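Local coordinates for protein beta-n-acetylhexosaminidase (Streptococcus pneumoniae, PDB 4AZI) that probably removes terminal beta-linked N-acetylglucosamine residues from glycans, as a family 20 exo-beta-N-acetylhexosaminidase catalytic module of pneumococcal StrH, at residues A[277-282]-A[302-307]; A[296-301]-A[343-348]. The protein carries 2 engineered substitutions. All blocks are in the same frame, centred on the assembly; numbering follows the deposited sequence. Where two conformers were deposited one is given.

Contact 1 of 2, residues A[277-282]-A[302-307]; sequences GDWYYI and GKTPFN. With OAN (O-(2-acetamido-2-deoxy D-glucopyranosylidene) amino-N-phenylcarbamate), chain C.
Thr-304 OG1 donates to Asp-278 OD2 over 2.6 Å, a short bond that joins the first residue past helix 294-303 to the 3-10 turn at residues 277-278. The hydroxyl comes to the anti side of the carboxylate, 32° out of its plane. With chi1 at -54°, Thr-304 OG1 lies beside its own backbone N, and the methyl is left to face both neighbours: CG2 is 3.4 Å from Asp-278 OD2 and 3.9 Å from Trp-279 CZ2.

The indole of Trp-279 follows the chain leaving the helix with its six-membered edge. Thr-304 O lies in the ring plane, 3.7 Å from Trp-279 CZ2. Pro-305 O comes within 3.5 Å of that CZ2. Phe-306 O lies beside Trp-279 CH2, at 3.6 Å. Three successive carbonyl oxygens thus line the C-H edge, near its plane, where a weakly favourable electrostatic contact is plausible, while the indole N-H is taken by the backbone O of Asn-300 in the helix.

These elements belong to one beta-alpha-beta unit of the TIM barrel, strand 271-282, helix 294-303 and strand 321-329, and the contact fastens the helix exit back onto the strand.

Tyr-280 and Ile-282, alternate residues of the strand, turn to the active site. Tyr-280 OH donates to the acetamido oxygen OAN of the bound inhibitor at 2.6 Å, and Gly-277 CA sits over the centre of the phenol ring, 3.7 Å above its plane. Ile-282 CD1 touches the sugar's primary hydroxyl oxygen, OAM, while Asp-331, Tyr-292, Arg-19, Glu-183 and Asp-182 supply further hydrogen bonds to the ligand.

Contact 2 of 2, residues A[296-301]-A[343-348]; sequences KAIENT and FELMTA
Leu-345 reaches Ala-297 and Ile-298 of helix 294-303 through its CD1 branch. From CB the chain runs with CG anti to the backbone N (chi1 -171°), which carries the forked end across to the partner helix. There CD1 packs between side chains and backbone. It meets Ala-297 CB at 3.8 Å, with the other methyl, CD2, more distant from that CB at 4.1 Å. Next along the helix, Leu-345 CD1 lies 3.7 Å from Ile-298 N and also touches Ile-298 CG1. One turn on, it is 3.8 Å from Thr-301 CG2.

The two segments run nearly parallel, at 16° with axes 9.0 Å apart, as expected of successive outer helices of a TIM barrel; Leu-326 and Ile-328 of strand 321-329 meet Leu-345 from the barrel wall.

Toward the C-terminal end, Ala-348 CB lies 3.4 Å from Thr-301 OG1. That hydroxyl is held by its own helix, donating to Ile-298 O at 2.6 Å; chi1 of 63° sets it between the backbone N and carbonyl carbon, leaving CG2 for Leu-345. At the exposed border Ile-298 and Glu-344 cross at about a right angle, the isoleucine CD1 resting 3.6 Å from Glu-344 CD.

In the fold
Both contacts use helix 294-303, and their centres lie about 8 Å apart. Contact 1 ties the end of that helix to the strand before it and is buried; contact 2 sets the helix beside helix 339-352 on the outside of the barrel and is only partly buried. Their chemistry differs accordingly: a short hydroxyl-to-carboxylate hydrogen bond and carbonyl oxygens around an indole edge in contact 1, methyl packing in contact 2. They also touch directly, with Tyr-280 O of contact 1 packed 3.4 Å from Ala-297 CB of contact 2. Contact 1 includes ligand-pocket residues, whereas in contact 2 the side chain of Ala-297 is about 11 Å from the bound inhibitor.

Contact 1 of 2, residues A[277-282]-A[302-307]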
ATOM      1  N   GLY A 277      10.193  -2.553  -8.009  1.00  9.32           N
ATOM      2  CA  GLY A 277      10.124  -1.400  -8.912  1.00  9.56           C
ATOM      3  C   GLY A 277       9.916  -1.798 -10.370  1.00  9.90           C
ATOM      4  O   GLY A 277       9.407  -1.017 -11.177  1.00 10.04           O
ATOM      5  N   ASP A 278      10.285  -3.031 -10.701  1.00 10.31           N
ATOM      6  CA  ASP A 278      10.067  -3.580 -12.043  1.00 10.79           C
ATOM      7  C   ASP A 278       8.595  -3.513 -12.456  1.00 10.76           C
ATOM      8  O   ASP A 278       8.278  -3.399 -13.636  1.00 10.93           O
ATOM      9  CB  ASP A 278      10.553  -5.037 -12.095  1.00 10.89           C
ATOM     10  CG  ASP A 278      12.068  -5.157 -12.179  1.00 11.23           C
ATOM     11  OD1 ASP A 278      12.757  -4.112 -12.268  1.00 11.64           O
ATOM     12  OD2 ASP A 278      12.573  -6.302 -12.152  1.00 11.28           O
ATOM     13  N   TRP A 279       7.702  -3.591 -11.472  1.00 11.23           N
ATOM     14  CA  TRP A 279       6.258  -3.594 -11.729  1.00 11.47           C
ATOM     15  C   TRP A 279       5.565  -2.249 -11.549  1.00 11.57           C
ATOM     16  O   TRP A 279       4.333  -2.189 -11.514  1.00 11.83           O
ATOM     17  CB  TRP A 279       5.575  -4.690 -10.894  1.00 11.44           C
ATOM     18  CG  TRP A 279       6.197  -6.065 -11.063  1.00 11.62           C
ATOM     19  CD1 TRP A 279       6.593  -6.676 -12.246  1.00 11.65           C
ATOM     20  CD2 TRP A 279       6.500  -7.050 -10.010  1.00 11.55           C
ATOM     21  NE1 TRP A 279       7.123  -7.922 -12.004  1.00 11.97           N
ATOM     22  CE2 TRP A 279       7.092  -8.209 -10.688  1.00 11.72           C
ATOM     23  CE3 TRP A 279       6.360  -7.078  -8.624  1.00 11.58           C
ATOM     24  CZ2 TRP A 279       7.512  -9.340  -9.988  1.00 11.74           C
ATOM     25  CZ3 TRP A 279       6.789  -8.219  -7.929  1.00 11.64           C
ATOM     26  CH2 TRP A 279       7.342  -9.326  -8.599  1.00 11.59           C
ATOM     27  N   TYR A 280       6.336  -1.164 -11.443  1.00 11.39           N
ATOM     28  CA  TYR A 280       5.779   0.186 -11.252  1.00 11.51           C
ATOM     29  C   TYR A 280       5.166   0.738 -12.550  1.00 12.02           C
ATOM     30  O   TYR A 280       5.734   0.556 -13.626  1.00 12.37           O
ATOM     31  CB  TYR A 280       6.872   1.156 -10.782  1.00 11.08           C
ATOM     32  CG  TYR A 280       7.202   1.144  -9.297  1.00 10.92           C
ATOM     33  CD1 TYR A 280       6.713   0.146  -8.449  1.00 10.78           C
ATOM     34  CD2 TYR A 280       8.022   2.127  -8.747  1.00 10.72           C
ATOM     35  CE1 TYR A 280       7.025   0.136  -7.090  1.00 10.73           C
ATOM     36  CE2 TYR A 280       8.338   2.126  -7.396  1.00 10.65           C
ATOM     37  CZ  TYR A 280       7.828   1.140  -6.568  1.00 10.88           C
ATOM     38  OH  TYR A 280       8.136   1.143  -5.216  1.00 10.99           O
ATOM     39  N   TYR A 281       4.025   1.414 -12.436  1.00 12.33           N
ATOM     40  CA  TYR A 281       3.465   2.206 -13.545  1.00 12.72           C
ATOM     41  C   TYR A 281       2.974   3.563 -13.054  1.00 12.90           C
ATOM     42  O   TYR A 281       2.178   3.629 -12.117  1.00 12.83           O
ATOM     43  CB  TYR A 281       2.320   1.483 -14.262  1.00 12.61           C
ATOM     44  CG  TYR A 281       1.618   2.362 -15.293  1.00 12.80           C
ATOM     45  CD1 TYR A 281       2.337   2.951 -16.344  1.00 12.92           C
ATOM     46  CD2 TYR A 281       0.246   2.625 -15.207  1.00 12.84           C
ATOM     47  CE1 TYR A 281       1.709   3.765 -17.276  1.00 13.15           C
ATOM     48  CE2 TYR A 281      -0.394   3.438 -16.142  1.00 13.03           C
ATOM     49  CZ  TYR A 281       0.345   4.003 -17.177  1.00 12.99           C
ATOM     50  OH  TYR A 281      -0.273   4.812 -18.113  1.00 13.53           O
ATOM     51  N   ILE A 282       3.457   4.630 -13.694  1.00 13.10           N
ATOM     52  CA  ILE A 282       3.015   5.998 -13.411  1.00 13.38           C
ATOM     53  C   ILE A 282       1.964   6.350 -14.451  1.00 13.98           C
ATOM     54  O   ILE A 282       2.224   6.243 -15.655  1.00 13.82           O
ATOM     55  CB  ILE A 282       4.194   7.010 -13.474  1.00 13.47           C
ATOM     56  CG1 ILE A 282       5.232   6.715 -12.377  1.00 13.17           C
ATOM     57  CG2 ILE A 282       3.694   8.447 -13.359  1.00 12.89           C
ATOM     58  CD1 ILE A 282       6.600   7.330 -12.635  1.00 13.30           C
ATOM     59  N   GLY A 302       6.031 -10.539 -16.640  1.00 15.90           N
ATOM     60  CA  GLY A 302       6.500 -11.842 -17.093  1.00 16.95           C
ATOM     61  C   GLY A 302       7.982 -12.064 -16.849  1.00 17.51           C
ATOM     62  O   GLY A 302       8.381 -13.137 -16.409  1.00 18.55           O
ATOM     63  N   LYS A 303       8.784 -11.036 -17.120  1.00 17.65           N
ATOM     64  CA  LYS A 303      10.252 -11.127 -17.110  1.00 17.55           C
ATOM     65  C   LYS A 303      10.880 -11.237 -15.720  1.00 16.91           C
ATOM     66  O   LYS A 303      11.861 -11.955 -15.539  1.00 16.97           O
ATOM     67  CB  LYS A 303      10.849  -9.924 -17.849  1.00 18.60           C
ATOM     68  CG  LYS A 303      12.100 -10.227 -18.657  1.00 19.59           C
ATOM     69  CD  LYS A 303      12.227  -9.244 -19.819  1.00 20.20           C
ATOM     70  CE  LYS A 303      13.138  -9.791 -20.907  1.00 20.76           C
ATOM     71  N   THR A 304      10.334 -10.511 -14.750  1.00 15.86           N
ATOM     72  CA  THR A 304      10.808 -10.583 -13.368  1.00 14.75           C
ATOM     73  C   THR A 304      10.015 -11.660 -12.636  1.00 14.49           C
ATOM     74  O   THR A 304       8.793 -11.610 -12.647  1.00 14.30           O
ATOM     75  CB  THR A 304      10.603  -9.241 -12.644  1.00 14.68           C
ATOM     76  OG1 THR A 304      11.213  -8.193 -13.405  1.00 14.89           O
ATOM     77  CG2 THR A 304      11.212  -9.280 -11.235  1.00 14.32           C
ATOM     78  N   PRO A 305      10.703 -12.636 -11.996  1.00 13.95           N
ATOM     79  CA  PRO A 305       9.945 -13.658 -11.269  1.00 13.31           C
ATOM     80  C   PRO A 305       9.158 -13.111 -10.070  1.00 12.95           C
ATOM     81  O   PRO A 305       9.545 -12.099  -9.467  1.00 13.09           O
ATOM     82  CB  PRO A 305      11.023 -14.652 -10.829  1.00 13.51           C
ATOM     83  CG  PRO A 305      12.118 -14.487 -11.837  1.00 13.65           C
ATOM     84  CD  PRO A 305      12.124 -13.009 -12.135  1.00 13.80           C
ATOM     85  N   PHE A 306       8.046 -13.774  -9.760  1.00 12.48           N
ATOM     86  CA  PHE A 306       7.116 -13.362  -8.697  1.00 11.81           C
ATOM     87  C   PHE A 306       7.848 -13.210  -7.371  1.00 11.51           C
ATOM     88  O   PHE A 306       7.573 -12.288  -6.604  1.00 11.74           O
ATOM     89  CB  PHE A 306       5.997 -14.410  -8.563  1.00 11.75           C
ATOM     90  CG  PHE A 306       4.986 -14.113  -7.482  1.00 11.63           C
ATOM     91  CD1 PHE A 306       3.869 -13.341  -7.751  1.00 11.59           C
ATOM     92  CD2 PHE A 306       5.136 -14.647  -6.199  1.00 11.74           C
ATOM     93  CE1 PHE A 306       2.920 -13.087  -6.763  1.00 11.58           C
ATOM     94  CE2 PHE A 306       4.197 -14.393  -5.208  1.00 11.72           C
ATOM     95  CZ  PHE A 306       3.084 -13.616  -5.494  1.00 11.64           C
ATOM     96  N   ASN A 307       8.768 -14.127  -7.108  1.00 10.81           N
ATOM     97  CA  ASN A 307       9.524 -14.124  -5.866  1.00 10.70           C
ATOM     98  C   ASN A 307      10.820 -13.308  -5.917  1.00 10.39           C
ATOM     99  O   ASN A 307      11.542 -13.239  -4.915  1.00 10.43           O
ATOM    100  CB  ASN A 307       9.826 -15.567  -5.420  1.00 10.72           C
ATOM    101  CG  ASN A 307       8.604 -16.280  -4.849  1.00 10.70           C
ATOM    102  OD1 ASN A 307       7.723 -15.659  -4.253  1.00 10.79           O
ATOM    103  ND2 ASN A 307       8.555 -17.601  -5.021  1.00 10.97           N
TER
HETATM  104  CAH OAN C2038       8.552   3.712  -2.422  1.00 10.13           C
HETATM  105  CAG OAN C2038       8.426   4.384  -3.798  1.00 10.25           C
HETATM  106  OAN OAN C2038       8.246   3.707  -4.799  1.00 10.06           O
HETATM  107  NAI OAN C2038       8.538   5.714  -3.798  1.00 10.69           N
HETATM  108  CAB OAN C2038       8.436   6.569  -5.000  1.00 11.33           C
HETATM  109  CAC OAN C2038       6.964   6.850  -5.307  1.00 11.22           C
HETATM  110  OAJ OAN C2038       6.506   7.932  -4.486  1.00 11.11           O
HETATM  111  CAD OAN C2038       6.764   7.198  -6.775  1.00 11.61           C
HETATM  112  OAK OAN C2038       5.382   7.468  -6.966  1.00 11.78           O
HETATM  113  CAE OAN C2038       7.180   6.000  -7.642  1.00 11.69           C
HETATM  114  CAF OAN C2038       7.075   6.234  -9.153  1.00 12.02           C
HETATM  115  OAM OAN C2038       8.002   7.243  -9.566  1.00 12.22           O
HETATM  116  OAL OAN C2038       8.528   5.540  -7.357  1.00 11.82           O
HETATM  117  CAA OAN C2038       9.160   5.957  -6.217  1.00 11.89           C
HETATM  118  NAY OAN C2038      10.466   5.801  -6.176  1.00 13.01           N
HETATM  119  OAQ OAN C2038      11.040   5.258  -7.287  1.00 14.48           O
HETATM  120  CAP OAN C2038      12.313   5.688  -7.533  1.00 14.97           C
HETATM  121  OAR OAN C2038      12.949   5.206  -8.472  1.00 14.75           O
HETATM  122  NAO OAN C2038      12.798   6.637  -6.717  1.00 16.09           N
HETATM  123  CAS OAN C2038      14.035   7.154  -6.771  1.00 17.22           C
HETATM  124  CAT OAN C2038      14.786   7.176  -5.595  1.00 17.14           C
HETATM  125  CAU OAN C2038      16.076   7.706  -5.590  1.00 17.41           C
HETATM  126  CAV OAN C2038      16.624   8.215  -6.765  1.00 17.79           C
HETATM  127  CAW OAN C2038      15.877   8.199  -7.951  1.00 17.97           C
HETATM  128  CAX OAN C2038      14.582   7.672  -7.956  1.00 17.48           C

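Contact 2 of 2, residues A[296-301]-A[343-348]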
ATOM      1  N   LYS A 296       6.855  -1.390 -20.531  1.00 17.73           N
ATOM      2  CA  LYS A 296       7.897  -2.069 -19.766  1.00 17.90           C
ATOM      3  C   LYS A 296       7.350  -2.759 -18.503  1.00 17.24           C
ATOM      4  O   LYS A 296       7.765  -3.878 -18.167  1.00 16.91           O
ATOM      5  CB  LYS A 296       9.005  -1.072 -19.411  1.00 19.32           C
ATOM      6  CG  LYS A 296      10.121  -1.621 -18.528  1.00 20.73           C
ATOM      7  CD  LYS A 296      11.002  -2.625 -19.264  1.00 22.36           C
ATOM      8  CE  LYS A 296      12.034  -1.940 -20.144  1.00 22.96           C
ATOM      9  NZ  LYS A 296      12.958  -2.939 -20.754  1.00 24.55           N
ATOM     10  N   ALA A 297       6.436  -2.082 -17.807  1.00 16.49           N
ATOM     11  CA  ALA A 297       5.762  -2.657 -16.638  1.00 16.17           C
ATOM     12  C   ALA A 297       5.080  -3.966 -17.021  1.00 15.76           C
ATOM     13  O   ALA A 297       5.231  -4.986 -16.338  1.00 15.71           O
ATOM     14  CB  ALA A 297       4.754  -1.675 -16.055  1.00 15.50           C
ATOM     15  N   ILE A 298       4.338  -3.929 -18.122  1.00 15.71           N
ATOM     16  CA  ILE A 298       3.666  -5.113 -18.654  1.00 15.62           C
ATOM     17  C   ILE A 298       4.649  -6.235 -19.000  1.00 15.42           C
ATOM     18  O   ILE A 298       4.398  -7.400 -18.657  1.00 15.71           O
ATOM     19  CB  ILE A 298       2.739  -4.760 -19.841  1.00 15.67           C
ATOM     20  CG1 ILE A 298       1.532  -3.977 -19.316  1.00 15.79           C
ATOM     21  CG2 ILE A 298       2.295  -6.028 -20.569  1.00 15.54           C
ATOM     22  CD1 ILE A 298       0.667  -3.324 -20.378  1.00 16.14           C
ATOM     23  N   GLU A 299       5.747  -5.881 -19.675  0.50 15.33           N
ATOM     24  CA  GLU A 299       6.825  -6.825 -19.987  0.50 15.37           C
ATOM     25  C   GLU A 299       7.332  -7.480 -18.707  0.50 15.13           C
ATOM     26  O   GLU A 299       7.389  -8.707 -18.614  0.50 15.10           O
ATOM     27  CB  GLU A 299       7.989  -6.127 -20.717  0.50 15.85           C
ATOM     28  CG  GLU A 299       9.070  -7.078 -21.224  0.50 16.41           C
ATOM     29  CD  GLU A 299      10.339  -6.364 -21.676  0.50 17.08           C
ATOM     30  OE1 GLU A 299      10.431  -5.131 -21.505  0.50 17.50           O
ATOM     31  OE2 GLU A 299      11.256  -7.038 -22.196  0.50 17.41           O
ATOM     32  N   ASN A 300       7.661  -6.652 -17.715  1.00 14.88           N
ATOM     33  CA  ASN A 300       8.267  -7.126 -16.456  1.00 14.65           C
ATOM     34  C   ASN A 300       7.394  -8.050 -15.602  1.00 14.43           C
ATOM     35  O   ASN A 300       7.927  -8.828 -14.801  1.00 14.46           O
ATOM     36  CB  ASN A 300       8.767  -5.954 -15.600  1.00 14.60           C
ATOM     37  CG  ASN A 300       9.924  -5.207 -16.237  1.00 14.77           C
ATOM     38  OD1 ASN A 300      10.081  -4.007 -16.019  1.00 15.07           O
ATOM     39  ND2 ASN A 300      10.753  -5.911 -17.000  1.00 14.45           N
ATOM     40  N   THR A 301       6.073  -7.967 -15.750  1.00 14.32           N
ATOM     41  CA  THR A 301       5.182  -8.907 -15.054  1.00 15.15           C
ATOM     42  C   THR A 301       5.474 -10.353 -15.446  1.00 15.63           C
ATOM     43  O   THR A 301       5.193 -11.274 -14.680  1.00 15.98           O
ATOM     44  CB  THR A 301       3.682  -8.629 -15.280  1.00 15.08           C
ATOM     45  OG1 THR A 301       3.354  -8.775 -16.672  1.00 15.33           O
ATOM     46  CG2 THR A 301       3.298  -7.243 -14.779  1.00 14.66           C
ATOM     47  N   PHE A 343      -5.966  -2.397 -15.501  1.00 18.19           N
ATOM     48  CA  PHE A 343      -6.552  -3.729 -15.626  1.00 18.68           C
ATOM     49  C   PHE A 343      -5.681  -4.641 -16.487  1.00 18.62           C
ATOM     50  O   PHE A 343      -5.483  -5.808 -16.144  1.00 18.90           O
ATOM     51  CB  PHE A 343      -7.985  -3.645 -16.174  1.00 18.86           C
ATOM     52  CG  PHE A 343      -9.012  -3.194 -15.160  1.00 19.35           C
ATOM     53  CD1 PHE A 343      -8.630  -2.665 -13.926  1.00 19.49           C
ATOM     54  CD2 PHE A 343     -10.371  -3.277 -15.455  1.00 19.86           C
ATOM     55  CE1 PHE A 343      -9.579  -2.251 -13.000  1.00 19.56           C
ATOM     56  CE2 PHE A 343     -11.328  -2.863 -14.532  1.00 19.74           C
ATOM     57  CZ  PHE A 343     -10.931  -2.349 -13.304  1.00 19.63           C
ATOM     58  N   GLU A 344      -5.145  -4.119 -17.587  1.00 18.43           N
ATOM     59  CA  GLU A 344      -4.225  -4.918 -18.405  1.00 18.28           C
ATOM     60  C   GLU A 344      -2.963  -5.302 -17.614  1.00 17.37           C
ATOM     61  O   GLU A 344      -2.503  -6.445 -17.678  1.00 16.39           O
ATOM     62  CB  GLU A 344      -3.845  -4.204 -19.705  1.00 19.46           C
ATOM     63  CG  GLU A 344      -2.992  -5.077 -20.621  1.00 20.58           C
ATOM     64  CD  GLU A 344      -2.447  -4.348 -21.836  1.00 21.69           C
ATOM     65  OE1 GLU A 344      -2.686  -3.130 -21.974  1.00 22.70           O
ATOM     66  OE2 GLU A 344      -1.765  -5.002 -22.651  1.00 22.79           O
ATOM     67  N   LEU A 345      -2.420  -4.347 -16.864  1.00 16.41           N
ATOM     68  CA  LEU A 345      -1.231  -4.597 -16.054  1.00 15.88           C
ATOM     69  C   LEU A 345      -1.510  -5.655 -14.982  1.00 15.28           C
ATOM     70  O   LEU A 345      -0.739  -6.605 -14.831  1.00 14.88           O
ATOM     71  CB  LEU A 345      -0.717  -3.289 -15.435  1.00 16.02           C
ATOM     72  CG  LEU A 345       0.630  -3.270 -14.708  1.00 16.06           C
ATOM     73  CD1 LEU A 345       1.747  -3.893 -15.531  1.00 16.14           C
ATOM     74  CD2 LEU A 345       0.990  -1.840 -14.328  1.00 16.15           C
ATOM     75  N   MET A 346      -2.624  -5.493 -14.265  1.00 14.57           N
ATOM     76  CA  MET A 346      -3.066  -6.468 -13.275  1.00 14.54           C
ATOM     77  C   MET A 346      -3.268  -7.858 -13.866  1.00 14.39           C
ATOM     78  O   MET A 346      -2.852  -8.842 -13.270  1.00 13.67           O
ATOM     79  CB  MET A 346      -4.361  -6.014 -12.600  1.00 14.52           C
ATOM     80  CG  MET A 346      -4.188  -4.840 -11.659  1.00 14.84           C
ATOM     81  SD  MET A 346      -5.773  -4.226 -11.080  1.00 15.22           S
ATOM     82  CE  MET A 346      -6.248  -5.535  -9.949  1.00 14.97           C
ATOM     83  N   THR A 347      -3.919  -7.925 -15.029  1.00 14.11           N
ATOM     84  CA  THR A 347      -4.215  -9.196 -15.693  1.00 14.30           C
ATOM     85  C   THR A 347      -2.929  -9.916 -16.115  1.00 14.50           C
ATOM     86  O   THR A 347      -2.793 -11.124 -15.900  1.00 14.69           O
ATOM     87  CB  THR A 347      -5.148  -8.986 -16.909  1.00 14.19           C
ATOM     88  OG1 THR A 347      -6.356  -8.348 -16.475  1.00 13.85           O
ATOM     89  CG2 THR A 347      -5.492 -10.311 -17.582  1.00 14.40           C
ATOM     90  N   ALA A 348      -1.992  -9.165 -16.692  1.00 14.29           N
ATOM     91  CA  ALA A 348      -0.692  -9.704 -17.103  1.00 14.72           C
ATOM     92  C   ALA A 348       0.083 -10.354 -15.946  1.00 14.42           C
ATOM     93  O   ALA A 348       0.600 -11.464 -16.090  1.00 14.22           O
ATOM     94  CB  ALA A 348       0.143  -8.618 -17.766  1.00 14.74           C
TER